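Side-chain contacts in amidohydrolase (Brucella melitensis biovar Abortus, PDB 4F0L), which is probably a metal-dependent deaminase of the amidohydrolase family and holds an iron(III) ion in its barrel domain: residues A19-G24 against I41-L46; L131-D136 against A141-M146; R341-S346 against R366-G371. All blocks are in the same frame, centred on the assembly; numbering follows the deposited sequence.

Contact 1. Residues A19-G24 against I41-L46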
ATOM      1  N   ALA B  19      -4.803 -22.716 -12.092  1.00 16.38           N
ATOM      2  CA  ALA B  19      -3.385 -22.480 -11.942  1.00 15.97           C
ATOM      3  C   ALA B  19      -2.917 -21.641 -13.098  1.00 16.52           C
ATOM      4  O   ALA B  19      -3.364 -21.817 -14.227  1.00 17.26           O
ATOM      5  CB  ALA B  19      -2.621 -23.779 -11.878  1.00 15.71           C
ATOM      6  N   LEU B  20      -2.040 -20.685 -12.807  1.00 16.57           N
ATOM      7  CA  LEU B  20      -1.574 -19.758 -13.818  1.00 16.55           C
ATOM      8  C   LEU B  20      -0.284 -20.278 -14.416  1.00 16.96           C
ATOM      9  O   LEU B  20       0.802 -20.100 -13.853  1.00 17.73           O
ATOM     10  CB  LEU B  20      -1.417 -18.335 -13.231  1.00 15.37           C
ATOM     11  CG  LEU B  20      -0.825 -17.279 -14.193  1.00 15.56           C
ATOM     12  CD1 LEU B  20      -1.527 -17.231 -15.563  1.00 15.66           C
ATOM     13  CD2 LEU B  20      -0.811 -15.904 -13.562  1.00 14.15           C
ATOM     14  N   LEU B  21      -0.392 -20.908 -15.579  1.00 17.78           N
ATOM     15  CA  LEU B  21       0.752 -21.484 -16.242  1.00 18.06           C
ATOM     16  C   LEU B  21       1.361 -20.460 -17.197  1.00 19.27           C
ATOM     17  O   LEU B  21       0.744 -19.416 -17.465  1.00 18.56           O
ATOM     18  CB  LEU B  21       0.323 -22.746 -16.988  1.00 18.73           C
ATOM     19  CG  LEU B  21      -0.348 -23.833 -16.163  1.00 18.50           C
ATOM     20  CD1 LEU B  21      -0.719 -25.040 -17.041  1.00 18.94           C
ATOM     21  CD2 LEU B  21       0.601 -24.259 -15.041  1.00 17.40           C
ATOM     22  N   PRO B  22       2.571 -20.741 -17.736  1.00 20.28           N
ATOM     23  CA  PRO B  22       3.212 -19.706 -18.582  1.00 21.19           C
ATOM     24  C   PRO B  22       2.417 -19.348 -19.822  1.00 23.52           C
ATOM     25  O   PRO B  22       2.524 -18.221 -20.306  1.00 25.23           O
ATOM     26  CB  PRO B  22       4.555 -20.342 -18.965  1.00 22.05           C
ATOM     27  CG  PRO B  22       4.847 -21.281 -17.846  1.00 20.76           C
ATOM     28  CD  PRO B  22       3.506 -21.829 -17.414  1.00 20.25           C
ATOM     29  N   ASP B  23       1.609 -20.280 -20.336  1.00 24.52           N
ATOM     30  CA  ASP B  23       0.772 -19.981 -21.481  1.00 26.26           C
ATOM     31  C   ASP B  23      -0.670 -19.608 -21.063  1.00 26.63           C
ATOM     32  O   ASP B  23      -1.559 -19.631 -21.889  1.00 27.86           O
ATOM     33  CB  ASP B  23       0.815 -21.128 -22.515  1.00 27.89           C
ATOM     34  CG  ASP B  23       0.350 -22.461 -21.940  1.00 29.23           C
ATOM     35  OD1 ASP B  23       0.250 -22.633 -20.695  1.00 29.41           O
ATOM     36  OD2 ASP B  23       0.054 -23.356 -22.735  1.00 32.49           O
ATOM     37  N   GLY B  24      -0.894 -19.254 -19.793  1.00 24.54           N
ATOM     38  CA  GLY B  24      -2.212 -18.804 -19.349  1.00 24.03           C
ATOM     39  C   GLY B  24      -2.848 -19.610 -18.214  1.00 22.54           C
ATOM     40  O   GLY B  24      -2.304 -20.637 -17.750  1.00 21.31           O
ATOM     41  N   ILE B  41       2.810 -31.703 -15.180  1.00 18.34           N
ATOM     42  CA  ILE B  41       1.679 -30.799 -15.118  1.00 18.97           C
ATOM     43  C   ILE B  41       0.656 -31.312 -16.128  1.00 20.61           C
ATOM     44  O   ILE B  41       0.977 -31.447 -17.304  1.00 20.59           O
ATOM     45  CB  ILE B  41       2.041 -29.349 -15.476  1.00 18.91           C
ATOM     46  CG1 ILE B  41       3.056 -28.762 -14.482  1.00 18.45           C
ATOM     47  CG2 ILE B  41       0.793 -28.469 -15.453  1.00 18.95           C
ATOM     48  CD1 ILE B  41       3.645 -27.447 -14.999  1.00 18.08           C
ATOM     49  N   GLU B  42      -0.557 -31.575 -15.651  1.00 22.28           N
ATOM     50  CA  GLU B  42      -1.659 -32.147 -16.444  1.00 24.88           C
ATOM     51  C   GLU B  42      -2.850 -31.220 -16.256  1.00 24.04           C
ATOM     52  O   GLU B  42      -3.174 -30.915 -15.119  1.00 24.01           O
ATOM     53  CB  GLU B  42      -2.045 -33.505 -15.863  1.00 27.45           C
ATOM     54  CG  GLU B  42      -1.565 -34.747 -16.572  1.00 31.73           C
ATOM     55  CD  GLU B  42      -2.494 -35.944 -16.271  1.00 35.61           C
ATOM     56  OE1 GLU B  42      -2.621 -36.299 -15.062  1.00 38.92           O
ATOM     57  OE2 GLU B  42      -3.131 -36.501 -17.218  1.00 35.73           O
ATOM     58  N   THR B  43      -3.505 -30.771 -17.321  1.00 23.24           N
ATOM     59  CA  THR B  43      -4.648 -29.865 -17.173  1.00 24.00           C
ATOM     60  C   THR B  43      -5.965 -30.576 -17.536  1.00 25.11           C
ATOM     61  O   THR B  43      -5.961 -31.592 -18.220  1.00 24.28           O
ATOM     62  CB  THR B  43      -4.520 -28.605 -18.025  1.00 24.29           C
ATOM     63  OG1 THR B  43      -4.583 -28.963 -19.400  1.00 25.31           O
ATOM     64  CG2 THR B  43      -3.192 -27.874 -17.775  1.00 23.30           C
ATOM     65  N   GLY B  44      -7.070 -30.068 -17.007  1.00 25.63           N
ATOM     66  CA  GLY B  44      -8.389 -30.625 -17.255  1.00 25.91           C
ATOM     67  C   GLY B  44      -8.560 -32.036 -16.739  1.00 26.89           C
ATOM     68  O   GLY B  44      -9.203 -32.839 -17.414  1.00 27.20           O
ATOM     69  N   VAL B  45      -8.017 -32.352 -15.553  1.00 25.81           N
ATOM     70  CA  VAL B  45      -8.132 -33.727 -14.984  1.00 26.17           C
ATOM     71  C   VAL B  45      -8.769 -33.665 -13.599  1.00 26.20           C
ATOM     72  O   VAL B  45      -8.733 -32.634 -12.951  1.00 25.80           O
ATOM     73  CB  VAL B  45      -6.780 -34.490 -14.895  1.00 25.45           C
ATOM     74  CG1 VAL B  45      -6.221 -34.743 -16.285  1.00 26.08           C
ATOM     75  CG2 VAL B  45      -5.770 -33.734 -14.046  1.00 24.35           C
ATOM     76  N   LEU B  46      -9.399 -34.763 -13.168  1.00 27.73           N
ATOM     77  CA  LEU B  46      -9.980 -34.844 -11.836  1.00 27.41           C
ATOM     78  C   LEU B  46      -8.850 -35.064 -10.861  1.00 28.39           C
ATOM     79  O   LEU B  46      -7.773 -35.506 -11.270  1.00 27.12           O
ATOM     80  CB  LEU B  46     -10.966 -36.006 -11.731  1.00 29.22           C
ATOM     81  CG  LEU B  46     -12.218 -35.948 -12.591  1.00 29.57           C
ATOM     82  CD1 LEU B  46     -13.021 -37.196 -12.328  1.00 31.60           C
ATOM     83  CD2 LEU B  46     -13.054 -34.712 -12.309  1.00 30.07           C
TER

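Contact 2. Residues L131-D136 against A141-M146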
ATOM      1  N   LEU B 131      27.238  -6.379   4.219  1.00 20.97           N
ATOM      2  CA  LEU B 131      27.629  -6.272   5.594  1.00 22.03           C
ATOM      3  C   LEU B 131      28.595  -7.419   5.874  1.00 22.11           C
ATOM      4  O   LEU B 131      28.184  -8.523   6.272  1.00 21.87           O
ATOM      5  CB  LEU B 131      26.399  -6.341   6.475  1.00 22.82           C
ATOM      6  CG  LEU B 131      26.621  -6.225   7.968  1.00 25.02           C
ATOM      7  CD1 LEU B 131      27.398  -4.971   8.335  1.00 25.77           C
ATOM      8  CD2 LEU B 131      25.253  -6.302   8.663  1.00 24.00           C
ATOM      9  N   HIS B 132      29.887  -7.165   5.631  1.00 22.02           N
ATOM     10  CA  HIS B 132      30.882  -8.238   5.591  1.00 21.41           C
ATOM     11  C   HIS B 132      31.681  -8.432   6.846  1.00 22.64           C
ATOM     12  O   HIS B 132      31.772  -9.540   7.352  1.00 23.18           O
ATOM     13  CB  HIS B 132      31.873  -8.008   4.456  1.00 20.95           C
ATOM     14  CG  HIS B 132      31.258  -8.028   3.085  1.00 20.40           C
ATOM     15  ND1 HIS B 132      30.535  -9.076   2.631  1.00 20.09           N
ATOM     16  CD2 HIS B 132      31.326  -7.105   2.032  1.00 19.68           C
ATOM     17  CE1 HIS B 132      30.154  -8.826   1.357  1.00 19.52           C
ATOM     18  NE2 HIS B 132      30.619  -7.615   1.000  1.00 18.80           N
ATOM     19  N   HIS B 133      32.329  -7.368   7.320  1.00 22.56           N
ATOM     20  CA  HIS B 133      33.402  -7.505   8.290  1.00 23.41           C
ATOM     21  C   HIS B 133      32.963  -7.162   9.688  1.00 24.33           C
ATOM     22  O   HIS B 133      31.818  -6.772   9.917  1.00 22.91           O
ATOM     23  CB  HIS B 133      34.576  -6.653   7.824  1.00 22.90           C
ATOM     24  CG  HIS B 133      35.015  -6.979   6.412  1.00 22.26           C
ATOM     25  ND1 HIS B 133      35.331  -8.231   6.023  1.00 21.29           N
ATOM     26  CD2 HIS B 133      35.207  -6.159   5.301  1.00 21.33           C
ATOM     27  CE1 HIS B 133      35.685  -8.203   4.721  1.00 20.72           C
ATOM     28  NE2 HIS B 133      35.610  -6.939   4.289  1.00 20.51           N
ATOM     29  N   ASP B 134      33.871  -7.281  10.645  1.00 26.21           N
ATOM     30  CA  ASP B 134      33.522  -7.029  12.042  1.00 28.66           C
ATOM     31  C   ASP B 134      33.311  -5.518  12.280  1.00 28.52           C
ATOM     32  O   ASP B 134      33.455  -4.718  11.358  1.00 26.31           O
ATOM     33  CB  ASP B 134      34.603  -7.679  12.912  1.00 30.65           C
ATOM     34  CG  ASP B 134      34.211  -7.845  14.379  1.00 32.15           C
ATOM     35  OD1 ASP B 134      33.134  -7.384  14.823  1.00 33.59           O
ATOM     36  OD2 ASP B 134      35.053  -8.412  15.106  1.00 35.09           O
ATOM     37  N   CYS B 135      32.924  -5.140  13.497  1.00 30.66           N
ATOM     38  CA  CYS B 135      32.509  -3.756  13.791  1.00 32.77           C
ATOM     39  C   CYS B 135      33.624  -2.711  13.584  1.00 32.76           C
ATOM     40  O   CYS B 135      33.336  -1.576  13.241  1.00 31.13           O
ATOM     41  CB  CYS B 135      31.914  -3.660  15.213  1.00 35.78           C
ATOM     42  SG  CYS B 135      30.436  -4.696  15.410  1.00 40.34           S
ATOM     43  N   ASP B 136      34.884  -3.104  13.774  1.00 33.43           N
ATOM     44  CA  ASP B 136      36.011  -2.201  13.553  1.00 35.65           C
ATOM     45  C   ASP B 136      36.524  -2.281  12.112  1.00 34.53           C
ATOM     46  O   ASP B 136      37.519  -1.660  11.773  1.00 34.59           O
ATOM     47  CB  ASP B 136      37.158  -2.435  14.579  1.00 38.12           C
ATOM     48  CG  ASP B 136      37.732  -3.865  14.544  1.00 40.90           C
ATOM     49  OD1 ASP B 136      37.791  -4.493  13.469  1.00 40.30           O
ATOM     50  OD2 ASP B 136      38.137  -4.372  15.619  1.00 45.70           O
ATOM     51  N   ALA B 141      37.525 -14.103  11.459  1.00 30.81           N
ATOM     52  CA  ALA B 141      38.479 -15.199  11.295  1.00 31.75           C
ATOM     53  C   ALA B 141      37.998 -16.097  10.145  1.00 30.59           C
ATOM     54  O   ALA B 141      38.784 -16.553   9.322  1.00 29.30           O
ATOM     55  CB  ALA B 141      38.663 -15.982  12.601  1.00 32.42           C
ATOM     56  N   ASN B 142      36.690 -16.302  10.060  1.00 30.39           N
ATOM     57  CA  ASN B 142      36.074 -16.921   8.891  1.00 29.98           C
ATOM     58  C   ASN B 142      35.633 -15.784   7.960  1.00 27.70           C
ATOM     59  O   ASN B 142      34.684 -15.044   8.269  1.00 26.86           O
ATOM     60  CB  ASN B 142      34.906 -17.773   9.391  1.00 31.65           C
ATOM     61  CG  ASN B 142      34.034 -18.262   8.302  1.00 33.13           C
ATOM     62  OD1 ASN B 142      34.499 -18.564   7.196  1.00 36.14           O
ATOM     63  ND2 ASN B 142      32.723 -18.329   8.588  1.00 33.07           N
ATOM     64  N   LEU B 143      36.324 -15.609   6.835  1.00 26.30           N
ATOM     65  CA  LEU B 143      36.135 -14.399   6.002  1.00 24.97           C
ATOM     66  C   LEU B 143      34.664 -14.150   5.616  1.00 23.64           C
ATOM     67  O   LEU B 143      34.175 -12.993   5.639  1.00 23.70           O
ATOM     68  CB  LEU B 143      37.032 -14.449   4.759  1.00 24.95           C
ATOM     69  CG  LEU B 143      36.935 -13.275   3.770  1.00 24.80           C
ATOM     70  CD1 LEU B 143      37.250 -11.943   4.421  1.00 25.08           C
ATOM     71  CD2 LEU B 143      37.862 -13.522   2.592  1.00 25.50           C
ATOM     72  N   SER B 144      33.965 -15.220   5.263  1.00 22.62           N
ATOM     73  CA  SER B 144      32.589 -15.134   4.782  1.00 21.94           C
ATOM     74  C   SER B 144      31.549 -15.251   5.895  1.00 21.53           C
ATOM     75  O   SER B 144      30.354 -15.434   5.601  1.00 20.66           O
ATOM     76  CB  SER B 144      32.334 -16.188   3.684  1.00 22.02           C
ATOM     77  OG  SER B 144      32.401 -17.524   4.188  1.00 22.34           O
ATOM     78  N   GLU B 145      31.981 -15.148   7.148  1.00 21.82           N
ATOM     79  CA  GLU B 145      31.072 -15.271   8.306  1.00 22.56           C
ATOM     80  C   GLU B 145      29.648 -14.715   8.067  1.00 21.35           C
ATOM     81  O   GLU B 145      28.668 -15.423   8.287  1.00 21.34           O
ATOM     82  CB  GLU B 145      31.667 -14.579   9.527  1.00 23.36           C
ATOM     83  CG  GLU B 145      30.829 -14.700  10.791  1.00 24.52           C
ATOM     84  CD  GLU B 145      30.655 -16.126  11.278  1.00 26.03           C
ATOM     85  OE1 GLU B 145      31.615 -16.930  11.157  1.00 28.61           O
ATOM     86  OE2 GLU B 145      29.555 -16.457  11.764  1.00 26.06           O
ATOM     87  N   MET B 146      29.535 -13.465   7.632  1.00 20.33           N
ATOM     88  CA  MET B 146      28.221 -12.829   7.533  1.00 20.66           C
ATOM     89  C   MET B 146      27.386 -13.435   6.415  1.00 20.39           C
ATOM     90  O   MET B 146      26.175 -13.601   6.578  1.00 19.80           O
ATOM     91  CB  MET B 146      28.332 -11.307   7.364  1.00 20.98           C
ATOM     92  CG  MET B 146      28.669 -10.586   8.664  1.00 22.09           C
ATOM     93  SD  MET B 146      27.305 -10.675   9.824  1.00 22.02           S
ATOM     94  CE  MET B 146      27.575  -9.238  10.855  1.00 23.61           C
TER
HETATM   95  O   HOH W   1      31.634 -12.039   6.353  1.00 20.38           O
HETATM   96  O   HOH W   2      34.981 -10.878   7.228  1.00 22.10           O

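Contact 3. Residues R341-S346 against R366-G371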
ATOM      1  N   ARG B 341       1.307  -3.021  -6.727  1.00 14.27           N
ATOM      2  CA  ARG B 341       0.364  -1.915  -6.662  1.00 14.96           C
ATOM      3  C   ARG B 341       1.116  -0.590  -6.735  1.00 14.41           C
ATOM      4  O   ARG B 341       0.728   0.317  -7.493  1.00 15.20           O
ATOM      5  CB  ARG B 341      -0.446  -2.027  -5.376  1.00 15.95           C
ATOM      6  CG  ARG B 341      -1.536  -1.053  -5.216  1.00 17.53           C
ATOM      7  CD  ARG B 341      -2.514  -1.500  -4.118  1.00 18.79           C
ATOM      8  NE  ARG B 341      -1.902  -1.495  -2.804  1.00 18.25           N
ATOM      9  CZ  ARG B 341      -1.634  -2.570  -2.055  1.00 19.16           C
ATOM     10  NH1 ARG B 341      -1.060  -2.405  -0.872  1.00 20.13           N
ATOM     11  NH2 ARG B 341      -1.921  -3.805  -2.433  1.00 18.76           N
ATOM     12  N   GLN B 342       2.166  -0.450  -5.930  1.00 13.74           N
ATOM     13  CA  GLN B 342       2.961   0.792  -5.937  1.00 14.11           C
ATOM     14  C   GLN B 342       3.583   1.080  -7.316  1.00 13.99           C
ATOM     15  O   GLN B 342       3.562   2.222  -7.788  1.00 14.42           O
ATOM     16  CB  GLN B 342       4.013   0.771  -4.837  1.00 14.04           C
ATOM     17  CG  GLN B 342       4.981   1.965  -4.812  1.00 14.59           C
ATOM     18  CD  GLN B 342       4.287   3.288  -4.606  1.00 16.14           C
ATOM     19  OE1 GLN B 342       3.311   3.355  -3.870  1.00 17.90           O
ATOM     20  NE2 GLN B 342       4.753   4.347  -5.293  1.00 16.19           N
ATOM     21  N   LEU B 343       4.096   0.041  -7.980  1.00 13.33           N
ATOM     22  CA  LEU B 343       4.597   0.213  -9.333  1.00 13.34           C
ATOM     23  C   LEU B 343       3.514   0.803 -10.261  1.00 14.50           C
ATOM     24  O   LEU B 343       3.718   1.869 -10.864  1.00 15.39           O
ATOM     25  CB  LEU B 343       5.125  -1.107  -9.876  1.00 13.07           C
ATOM     26  CG  LEU B 343       5.614  -1.127 -11.316  1.00 13.19           C
ATOM     27  CD1 LEU B 343       6.711  -0.089 -11.568  1.00 12.75           C
ATOM     28  CD2 LEU B 343       6.039  -2.564 -11.676  1.00 12.82           C
ATOM     29  N   GLU B 344       2.353   0.159 -10.325  1.00 14.03           N
ATOM     30  CA  GLU B 344       1.288   0.629 -11.178  1.00 14.62           C
ATOM     31  C   GLU B 344       0.843   2.024 -10.793  1.00 15.00           C
ATOM     32  O   GLU B 344       0.680   2.883 -11.672  1.00 15.30           O
ATOM     33  CB  GLU B 344       0.115  -0.366 -11.145  1.00 14.53           C
ATOM     34  CG  GLU B 344      -1.186   0.052 -11.861  1.00 14.91           C
ATOM     35  CD  GLU B 344      -1.073   0.257 -13.359  1.00 16.25           C
ATOM     36  OE1 GLU B 344      -0.066  -0.168 -14.012  1.00 17.19           O
ATOM     37  OE2 GLU B 344      -2.015   0.872 -13.909  1.00 16.34           O
ATOM     38  N   TYR B 345       0.622   2.251  -9.498  1.00 14.37           N
ATOM     39  CA  TYR B 345       0.050   3.506  -9.071  1.00 14.95           C
ATOM     40  C   TYR B 345       1.032   4.646  -9.312  1.00 15.86           C
ATOM     41  O   TYR B 345       0.605   5.762  -9.596  1.00 16.38           O
ATOM     42  CB  TYR B 345      -0.427   3.493  -7.605  1.00 15.04           C
ATOM     43  CG  TYR B 345      -1.721   2.706  -7.326  1.00 14.41           C
ATOM     44  CD1 TYR B 345      -2.474   2.130  -8.349  1.00 14.80           C
ATOM     45  CD2 TYR B 345      -2.205   2.608  -6.045  1.00 14.59           C
ATOM     46  CE1 TYR B 345      -3.660   1.443  -8.087  1.00 14.73           C
ATOM     47  CE2 TYR B 345      -3.381   1.912  -5.767  1.00 14.60           C
ATOM     48  CZ  TYR B 345      -4.128   1.367  -6.796  1.00 14.39           C
ATOM     49  OH  TYR B 345      -5.298   0.705  -6.496  1.00 13.80           O
ATOM     50  N   SER B 346       2.337   4.384  -9.223  1.00 16.05           N
ATOM     51  CA  SER B 346       3.317   5.418  -9.507  1.00 16.56           C
ATOM     52  C   SER B 346       3.103   5.830 -10.963  1.00 17.89           C
ATOM     53  O   SER B 346       3.211   7.022 -11.304  1.00 18.40           O
ATOM     54  CB  SER B 346       4.757   4.956  -9.240  1.00 16.81           C
ATOM     55  OG  SER B 346       5.195   3.935 -10.128  1.00 16.80           O
ATOM     56  N   ARG B 366      -2.528  -9.198 -13.795  1.00 14.73           N
ATOM     57  CA  ARG B 366      -1.979 -10.300 -14.589  1.00 15.34           C
ATOM     58  C   ARG B 366      -0.626  -9.953 -15.231  1.00 15.84           C
ATOM     59  O   ARG B 366       0.359 -10.690 -15.073  1.00 16.16           O
ATOM     60  CB  ARG B 366      -2.988 -10.734 -15.655  1.00 16.11           C
ATOM     61  CG  ARG B 366      -2.493 -11.728 -16.707  1.00 16.91           C
ATOM     62  CD  ARG B 366      -2.131 -13.099 -16.157  1.00 16.60           C
ATOM     63  NE  ARG B 366      -1.685 -13.972 -17.260  1.00 17.32           N
ATOM     64  CZ  ARG B 366      -2.506 -14.546 -18.136  1.00 18.70           C
ATOM     65  NH1 ARG B 366      -3.816 -14.343 -18.056  1.00 19.26           N
ATOM     66  NH2 ARG B 366      -2.028 -15.304 -19.124  1.00 19.80           N
ATOM     67  N   ALA B 367      -0.566  -8.843 -15.936  1.00 16.24           N
ATOM     68  CA  ALA B 367       0.659  -8.421 -16.609  1.00 16.87           C
ATOM     69  C   ALA B 367       1.786  -8.212 -15.616  1.00 16.64           C
ATOM     70  O   ALA B 367       2.908  -8.639 -15.840  1.00 17.21           O
ATOM     71  CB  ALA B 367       0.420  -7.140 -17.411  1.00 17.18           C
ATOM     72  N   LEU B 368       1.489  -7.571 -14.494  1.00 16.58           N
ATOM     73  CA  LEU B 368       2.519  -7.271 -13.529  1.00 16.01           C
ATOM     74  C   LEU B 368       3.010  -8.536 -12.840  1.00 15.48           C
ATOM     75  O   LEU B 368       4.214  -8.710 -12.645  1.00 16.01           O
ATOM     76  CB  LEU B 368       1.995  -6.279 -12.501  1.00 16.56           C
ATOM     77  CG  LEU B 368       1.926  -4.850 -13.044  1.00 17.57           C
ATOM     78  CD1 LEU B 368       1.437  -3.958 -11.933  1.00 18.46           C
ATOM     79  CD2 LEU B 368       3.270  -4.356 -13.594  1.00 18.79           C
ATOM     80  N   PHE B 369       2.084  -9.404 -12.483  1.00 14.20           N
ATOM     81  CA  PHE B 369       2.434 -10.618 -11.791  1.00 13.85           C
ATOM     82  C   PHE B 369       3.251 -11.520 -12.699  1.00 13.92           C
ATOM     83  O   PHE B 369       4.314 -11.977 -12.286  1.00 13.98           O
ATOM     84  CB  PHE B 369       1.224 -11.388 -11.287  1.00 13.47           C
ATOM     85  CG  PHE B 369       1.600 -12.603 -10.508  1.00 13.15           C
ATOM     86  CD1 PHE B 369       1.947 -12.507  -9.177  1.00 12.76           C
ATOM     87  CD2 PHE B 369       1.677 -13.856 -11.131  1.00 13.56           C
ATOM     88  CE1 PHE B 369       2.316 -13.642  -8.446  1.00 12.68           C
ATOM     89  CE2 PHE B 369       2.062 -14.972 -10.413  1.00 13.54           C
ATOM     90  CZ  PHE B 369       2.372 -14.866  -9.068  1.00 13.31           C
ATOM     91  N   ASP B 370       2.801 -11.745 -13.933  1.00 14.29           N
ATOM     92  CA  ASP B 370       3.546 -12.591 -14.851  1.00 14.87           C
ATOM     93  C   ASP B 370       4.927 -12.000 -15.080  1.00 14.85           C
ATOM     94  O   ASP B 370       5.925 -12.707 -15.113  1.00 15.27           O
ATOM     95  CB  ASP B 370       2.862 -12.695 -16.225  1.00 16.09           C
ATOM     96  CG  ASP B 370       1.729 -13.685 -16.268  1.00 16.48           C
ATOM     97  OD1 ASP B 370       1.587 -14.576 -15.382  1.00 16.81           O
ATOM     98  OD2 ASP B 370       0.997 -13.610 -17.261  1.00 17.46           O
ATOM     99  N   GLY B 371       4.967 -10.706 -15.337  1.00 14.91           N
ATOM    100  CA  GLY B 371       6.234 -10.031 -15.663  1.00 15.13           C
ATOM    101  C   GLY B 371       7.248 -10.156 -14.538  1.00 14.49           C
ATOM    102  O   GLY B 371       8.423 -10.473 -14.768  1.00 15.01           O
TER

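Contact 1. Residues A19-G24 against I41-L46
Leu-21 reaches across to Ile-41 and Thr-43 with the end of its side chain. Its CB points at the other segment but is still far from it, and CG serves only as the branch point. With CG beside the backbone N (chi1 -57°) and CD1 continuing the chain trans to CA (chi2 -180°), the leucine is stretched out, and CD1 becomes the leading methyl. CD1 settles against two methyl groups: CG2 of Thr-43 at 3.8 Å and CG2 of Ile-41 at 4.1 Å. The second methyl, CD2 of Leu-21, comes 4.2 Å from Ile-41 CG2, so the isoleucine methyl meets both prongs of the leucine fork. Leu-21 and Ile-41 run past each other in opposite directions, while Thr-43 lies across the leucine tip.

Behind Leu-21 the chain makes a tight beta hairpin, a type I turn from Leu-21 to Gly-24 that joins strands 19-21 and 24-26. Ile-41 stands near the end of strand 37-42, at the outer edge of the four-stranded sheet in the N-terminal HutF-like region. Ala-26 of the hairpin touches both Leu-21 and Thr-43, and Leu-387 packs on Leu-21 as well. A backbone bond between Gly-44 and Glu-27 lies close by, but the contact of Leu-21 with Ile-41 and Thr-43 is itself methyl on methyl, which implies non-directional packing at the surface.

Contact 2. Residues L131-D136 against A141-M146
Met-146 and Leu-131 make the main apolar contact. The methionine chain turns at chi2 (-68°), and its terminal methyl CE arrives 4.3 Å from Leu-131 CG. Nearer its root the same side chain presses on backbone: Met-146 CB lies 3.0 Å from Leu-131 O, a close carbon-oxygen approach, and Met-146 CG also rests against the carbonyl O of His-132. Pro-103 and Ala-106 of helix 103-119 pack on the same methionine. The second apolar touch is at the edge of the His-133 ring: Leu-143 CD1 sits near the ring plane, 4.1 Å from His-133 CE1, with the two side chains side by side and pointing the same way. One face of this imidazole is covered by CB of His-132, placed over the ring centre.

The contact lies in the connection from strand 122-129 to helix 145-157, one of the beta-alpha connections of the TIM-barrel fold, and reaches onto that helix; the Leu-131 side chain is about 12 Å from the bound iron and about 8 Å from that of the iron ligand His-67.

Water carries the polar part. Water 1 donates to His-132 O at 2.7 Å and to Leu-143 O at 2.8 Å, and it accepts from Met-146 N. Water 2 also donates to Leu-143 O, and lies in the plane of the His-133 ring, 2.9 Å from His-133 ND1. At the far nitrogen, NE2 of His-133 hydrogen-bonds to Ile-186 O and also to Asn-187 OD1.

Among the hydrogen bonds inside one segment, Asn-142 ND2 gives a fairly straight bond to Glu-145 OE1 (162°), arriving from above the carboxylate plane, while Glu-145 OE2 pairs with Arg-149.

Contact 3. Residues R341-S346 against R366-G371
Glu-344 OE2 is gripped twice, by a salt bridge from Arg-348 NE and a hydrogen bond from the backbone N of Val-356, while its other oxygen, OE1, takes the N-H of Leu-357. This buried carboxylate therefore ties helix 336-351 to the connection that leads on to helix 364-379, and the contact itself is the packing of those two helices in the TIM-barrel domain. The cluster of donors would be expected to favour the charged form of the acid.

It is CB of Glu-344 that touches the second helix: it points toward that helix and meets CD1 of Leu-368 at 3.9 Å. Beyond it, CG stands anti to the backbone N (chi1 173°) and the chain bends at chi2 (63°), which carries the carboxylate to the N-H groups of Val-356 and Leu-357. The other methyl of Leu-368, CD2, finds CD2 of Leu-343 at 3.8 Å, the two side chains crossing at a slant. Leu-368 thus splits its fork between consecutive residues of the first helix, and Leu-357 packs on both leucines.

The Tyr-345 side of helix 336-351 meets the second subunit, where Tyr-345 OH hydrogen-bonds with Asn-306 ND2 of that subunit. CG of Arg-341, one turn back, rests over the rim of the tyrosine ring. Ser-346 OG returns a bond to its own helix, 2.6 Å to Leu-343 O.

On helix 364-379 a salt bridge spans one turn: Arg-366 NE reaches Asp-370 OD2 at 2.7 Å, meeting the syn side of that oxygen from somewhat out of the carboxylate plane.

Along the chain the three contacts follow in series, each closing before the next opens. Contact 1 lies in the N-terminal HutF-like region, contacts 2 and 3 in the amidohydrolase family region. Contacts 1 and 3 are neighbours, with centres 23 Å apart, and they touch: Leu-20 packs on Arg-366, Phe-369 and Asp-370, so the hairpin lies against helix 364-379. Contact 2 stands apart, its centre 46 Å from contact 1 and 38 Å from contact 3, across the chain's centre from both. Helix 364-379 thus joins the N-terminal beta region to helix 336-351, which at Tyr-345 reaches the second subunit, while contact 2 lies toward the iron ligand His-67.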